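Local coordinates for protein prolyl endopeptidase (Myxococcus xanthus, PDB 2BKL) that probably hydrolyses oligopeptides after proline, and far less readily after alanine, as a serine endopeptidase of the prolyl oligopeptidase family, at residues L323-S326 / H331-L334; Y336-D339 / V344-A347. All coordinates share one frame; numbering follows the deposited sequence.

Contact 1: residues L323-S326 / H331-L334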
loop_
_atom_site.group_PDB
_atom_site.type_symbol
_atom_site.label_atom_id
_atom_site.label_comp_id
_atom_site.label_asym_id
_atom_site.label_seq_id
_atom_site.Cartn_x
_atom_site.Cartn_y
_atom_site.Cartn_z
ATOM N N LEU A 323 0.234 -11.527 -12.171
ATOM C CA LEU A 323 0.411 -10.921 -10.836
ATOM C C LEU A 323 0.233 -11.886 -9.695
ATOM O O LEU A 323 0.908 -11.758 -8.680
ATOM C CB LEU A 323 -0.579 -9.769 -10.625
ATOM C CG LEU A 323 -0.587 -8.612 -11.586
ATOM C CD1 LEU A 323 -1.577 -7.566 -11.015
ATOM C CD2 LEU A 323 0.804 -8.078 -11.789
ATOM N N SER A 324 -0.727 -12.804 -9.801
ATOM C CA SER A 324 -0.991 -13.710 -8.692
ATOM C C SER A 324 -1.684 -14.964 -9.185
ATOM O O SER A 324 -2.302 -14.988 -10.274
ATOM C CB SER A 324 -1.851 -13.067 -7.620
ATOM O OG SER A 324 -3.159 -12.873 -8.079
ATOM N N VAL A 325 -1.580 -15.981 -8.360
ATOM C CA VAL A 325 -2.184 -17.271 -8.600
ATOM C C VAL A 325 -2.841 -17.677 -7.323
ATOM O O VAL A 325 -2.210 -17.664 -6.258
ATOM C CB VAL A 325 -1.136 -18.346 -8.922
ATOM C CG1 VAL A 325 -1.812 -19.688 -9.072
ATOM C CG2 VAL A 325 -0.378 -17.982 -10.144
ATOM N N SER A 326 -4.096 -18.092 -7.431
ATOM C CA SER A 326 -4.793 -18.686 -6.308
ATOM C C SER A 326 -5.351 -20.039 -6.691
ATOM O O SER A 326 -5.665 -20.297 -7.853
ATOM C CB SER A 326 -5.905 -17.791 -5.802
ATOM O OG SER A 326 -6.928 -17.647 -6.763
ATOM N N HIS A 331 -8.990 -25.635 -9.048
ATOM C CA HIS A 331 -8.451 -24.993 -10.246
ATOM C C HIS A 331 -7.449 -23.905 -9.850
ATOM O O HIS A 331 -7.359 -23.500 -8.680
ATOM C CB HIS A 331 -9.584 -24.326 -11.040
ATOM C CG HIS A 331 -10.486 -25.287 -11.753
ATOM N ND1 HIS A 331 -11.285 -26.187 -11.087
ATOM C CD2 HIS A 331 -10.723 -25.480 -13.071
ATOM C CE1 HIS A 331 -11.946 -26.925 -11.963
ATOM N NE2 HIS A 331 -11.639 -26.505 -13.178
ATOM N N LEU A 332 -6.665 -23.453 -10.821
ATOM C CA LEU A 332 -5.840 -22.249 -10.697
ATOM C C LEU A 332 -6.599 -21.034 -11.191
ATOM O O LEU A 332 -7.203 -21.077 -12.243
ATOM C CB LEU A 332 -4.564 -22.412 -11.520
ATOM C CG LEU A 332 -3.658 -23.590 -11.136
ATOM C CD1 LEU A 332 -2.495 -23.631 -12.091
ATOM C CD2 LEU A 332 -3.175 -23.523 -9.714
ATOM N N SER A 333 -6.561 -19.944 -10.436
ATOM C CA SER A 333 -7.079 -18.644 -10.870
ATOM C C SER A 333 -5.897 -17.704 -11.040
ATOM O O SER A 333 -5.145 -17.505 -10.125
ATOM C CB SER A 333 -8.100 -18.080 -9.887
ATOM O OG SER A 333 -8.685 -16.901 -10.419
ATOM N N LEU A 334 -5.768 -17.169 -12.244
ATOM C CA LEU A 334 -4.583 -16.425 -12.677
ATOM C C LEU A 334 -5.009 -14.981 -12.948
ATOM O O LEU A 334 -5.841 -14.701 -13.825
ATOM C CB LEU A 334 -4.001 -17.038 -13.942
ATOM C CG LEU A 334 -3.734 -18.556 -13.954
ATOM C CD1 LEU A 334 -3.362 -19.054 -15.325
ATOM C CD2 LEU A 334 -2.653 -18.836 -13.017
#
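V325 sets its two methyls against two leucines of the neighbouring strand: CG2 lies 3.8 Å from CD2 of L334, and CG1 is 4.1 Å from CD2 of L332. With CG1 anti to the backbone N (chi1 176°), CG2 is left to L334 while CG1 lies between the ends of both leucines. Beta-branched valine and the longer leucines suit this buried, apolar face, where I313 and V314 of strand 311-314 also pack on L332 and L334.

The backbone beneath is just as close. S326 and S333 form an antiparallel hydrogen-bonded pair, S326 N giving to S333 O at 3.0 Å and S333 N to S326 O at 2.8 Å. V325 CA adds a CH···O contact to S333 O at 3.3 Å.

The opposite face is looser and polar. There S326 OG touches CB of S333 at 3.4 Å, but the two hydroxyls go separately to one loop, S326 OG to L368 O and S333 OG to N367 OD1. S324 and H331 are partly exposed, and at S324 a classic beta bulge sets both L323 and S324 opposite E335. Small hydroxyls thus bind this face to the loop at 367-368 by polar bonds, while the valine-leucine face coheres by dispersion and exclusion of water.

Contact 2: residues Y336-D339 / V344-A347; sequences YLKD and VRVA
R345 reaches diagonally across to the next strand and lays its guanidinium on the ring of Y336. Its CB points toward the 336-339 segment, and CG follows beside the backbone N (chi1 -59°), coming within 4.1 Å of Y336 CD2. From there the chain runs extended over the ring: CD is 3.8 Å from Y336 CE2, and NE lies over the ring near CD2 while forming a salt bridge with E343. CZ stands 4.2 Å from the ring centroid and 21° off its normal, a cation-pi stack with the two planes inclined by 27°. Tyrosine suits the place because its flat ring offers a pi face to the cation while its OH reaches a water.

These residues belong to the hairpin of strands 331-338 and 341-348, the middle pair of a four-stranded antiparallel blade in the beta-propeller domain. In the backbone Y336 pairs with E343 and R345 with L334, hence the slanted reach.

NH1 ends the path 3.7 Å from Y336 CE2, with a salt bridge to D317 as its anchor. It also donates to that water at 3.1 Å, which lies 2.8 Å from Y336 OH, linking the phenol oxygen to NH1. An alanine here would probably leave this face of the tyrosine without its cation and E343 and D317 without their shared positive partner. At the guanidinium edge, NH2 comes 4.1 Å from CD of K338. Lysine suits this exposed end, its chain crossing the arginine at about a right angle with only CD coming near the guanidinium; the nearby ammonium is a like charge that the acidic partners of R345 probably help to offset.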
loop_
_atom_site.group_PDB
_atom_site.type_symbol
_atom_site.label_atom_id
_atom_site.label_comp_id
_atom_site.label_asym_id
_atom_site.label_seq_id
_atom_site.Cartn_x
_atom_site.Cartn_y
_atom_site.Cartn_z
ATOM N N TYR A 336 -3.959 -11.551 -14.394
ATOM C CA TYR A 336 -3.080 -10.889 -15.376
ATOM C C TYR A 336 -3.386 -9.386 -15.426
ATOM O O TYR A 336 -4.477 -8.951 -15.091
ATOM C CB TYR A 336 -3.251 -11.470 -16.759
ATOM C CG TYR A 336 -2.644 -12.844 -16.929
ATOM C CD1 TYR A 336 -1.301 -13.005 -17.249
ATOM C CD2 TYR A 336 -3.402 -13.982 -16.746
ATOM C CE1 TYR A 336 -0.752 -14.272 -17.422
ATOM C CE2 TYR A 336 -2.877 -15.209 -16.879
ATOM C CZ TYR A 336 -1.544 -15.370 -17.234
ATOM O OH TYR A 336 -0.988 -16.632 -17.372
ATOM N N LEU A 337 -2.382 -8.617 -15.851
ATOM C CA LEU A 337 -2.536 -7.217 -16.177
ATOM C C LEU A 337 -2.155 -7.012 -17.623
ATOM O O LEU A 337 -1.042 -7.367 -18.023
ATOM C CB LEU A 337 -1.634 -6.377 -15.286
ATOM C CG LEU A 337 -2.123 -5.011 -14.845
ATOM C CD1 LEU A 337 -3.344 -5.131 -13.942
ATOM C CD2 LEU A 337 -1.000 -4.254 -14.129
ATOM N N LYS A 338 -3.055 -6.453 -18.416
ATOM C CA LYS A 338 -2.829 -6.114 -19.828
ATOM C C LYS A 338 -2.959 -4.605 -19.916
ATOM O O LYS A 338 -4.044 -4.064 -19.680
ATOM C CB LYS A 338 -3.866 -6.792 -20.746
ATOM C CG LYS A 338 -3.885 -8.322 -20.655
ATOM C CD LYS A 338 -5.025 -8.973 -21.474
ATOM C CE LYS A 338 -4.972 -8.603 -22.961
ATOM N NZ LYS A 338 -6.068 -9.328 -23.719
ATOM N N ASP A 339 -1.855 -3.936 -20.242
ATOM C CA ASP A 339 -1.803 -2.468 -20.223
ATOM C C ASP A 339 -2.501 -1.886 -18.986
ATOM O O ASP A 339 -3.353 -1.019 -19.082
ATOM C CB ASP A 339 -2.395 -1.891 -21.512
ATOM C CG ASP A 339 -1.550 -2.188 -22.715
ATOM O OD1 ASP A 339 -0.323 -1.978 -22.656
ATOM O OD2 ASP A 339 -2.042 -2.617 -23.784
ATOM N N VAL A 344 -8.797 -11.985 -15.506
ATOM C CA VAL A 344 -8.704 -13.147 -14.647
ATOM C C VAL A 344 -9.019 -14.393 -15.469
ATOM O O VAL A 344 -10.021 -14.470 -16.165
ATOM C CB VAL A 344 -9.634 -13.012 -13.433
ATOM C CG1 VAL A 344 -9.544 -14.273 -12.556
ATOM C CG2 VAL A 344 -9.244 -11.760 -12.628
ATOM N N ARG A 345 -8.121 -15.377 -15.395
ATOM C CA ARG A 345 -8.220 -16.613 -16.178
ATOM C C ARG A 345 -8.211 -17.826 -15.254
ATOM O O ARG A 345 -7.420 -17.904 -14.296
ATOM C CB ARG A 345 -7.046 -16.700 -17.148
ATOM C CG ARG A 345 -6.960 -15.543 -18.131
ATOM C CD ARG A 345 -5.853 -15.724 -19.141
ATOM N NE ARG A 345 -5.593 -14.489 -19.869
ATOM C CZ ARG A 345 -4.462 -14.212 -20.510
ATOM N NH1 ARG A 345 -3.451 -15.060 -20.524
ATOM N NH2 ARG A 345 -4.336 -13.049 -21.138
ATOM N N VAL A 346 -9.127 -18.748 -15.504
ATOM C CA VAL A 346 -9.237 -19.994 -14.761
ATOM C C VAL A 346 -8.586 -21.080 -15.598
ATOM O O VAL A 346 -8.850 -21.177 -16.791
ATOM C CB VAL A 346 -10.709 -20.349 -14.451
ATOM C CG1 VAL A 346 -10.829 -21.717 -13.753
ATOM C CG2 VAL A 346 -11.300 -19.268 -13.581
ATOM N N ALA A 347 -7.714 -21.843 -14.973
ATOM C CA ALA A 347 -7.014 -22.971 -15.608
ATOM C C ALA A 347 -7.111 -24.208 -14.729
ATOM O O ALA A 347 -7.348 -24.103 -13.524
ATOM C CB ALA A 347 -5.548 -22.633 -15.843
HETATM O O HOH W 1 -2.830 -17.799 -19.153
#

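Followed from the N terminus, strand 321-328 turns back into strand 331-338, and contact 1 closes that short loop; strand 331-338 then turns again into 341-348, and contact 2 closes the second. The two loops follow in series, neither nested nor crossed, as expected of the up-and-down meander of one propeller blade. Strand 331-338 serves both, its first half in contact 1 and its last residues in contact 2, with centres about 9 Å apart. Backbone bonds join them directly: L334 N to R345 O at 2.7 Å and L332 N to A347 O at 2.9 Å. Together they tie three successive strands of the four in this sheet.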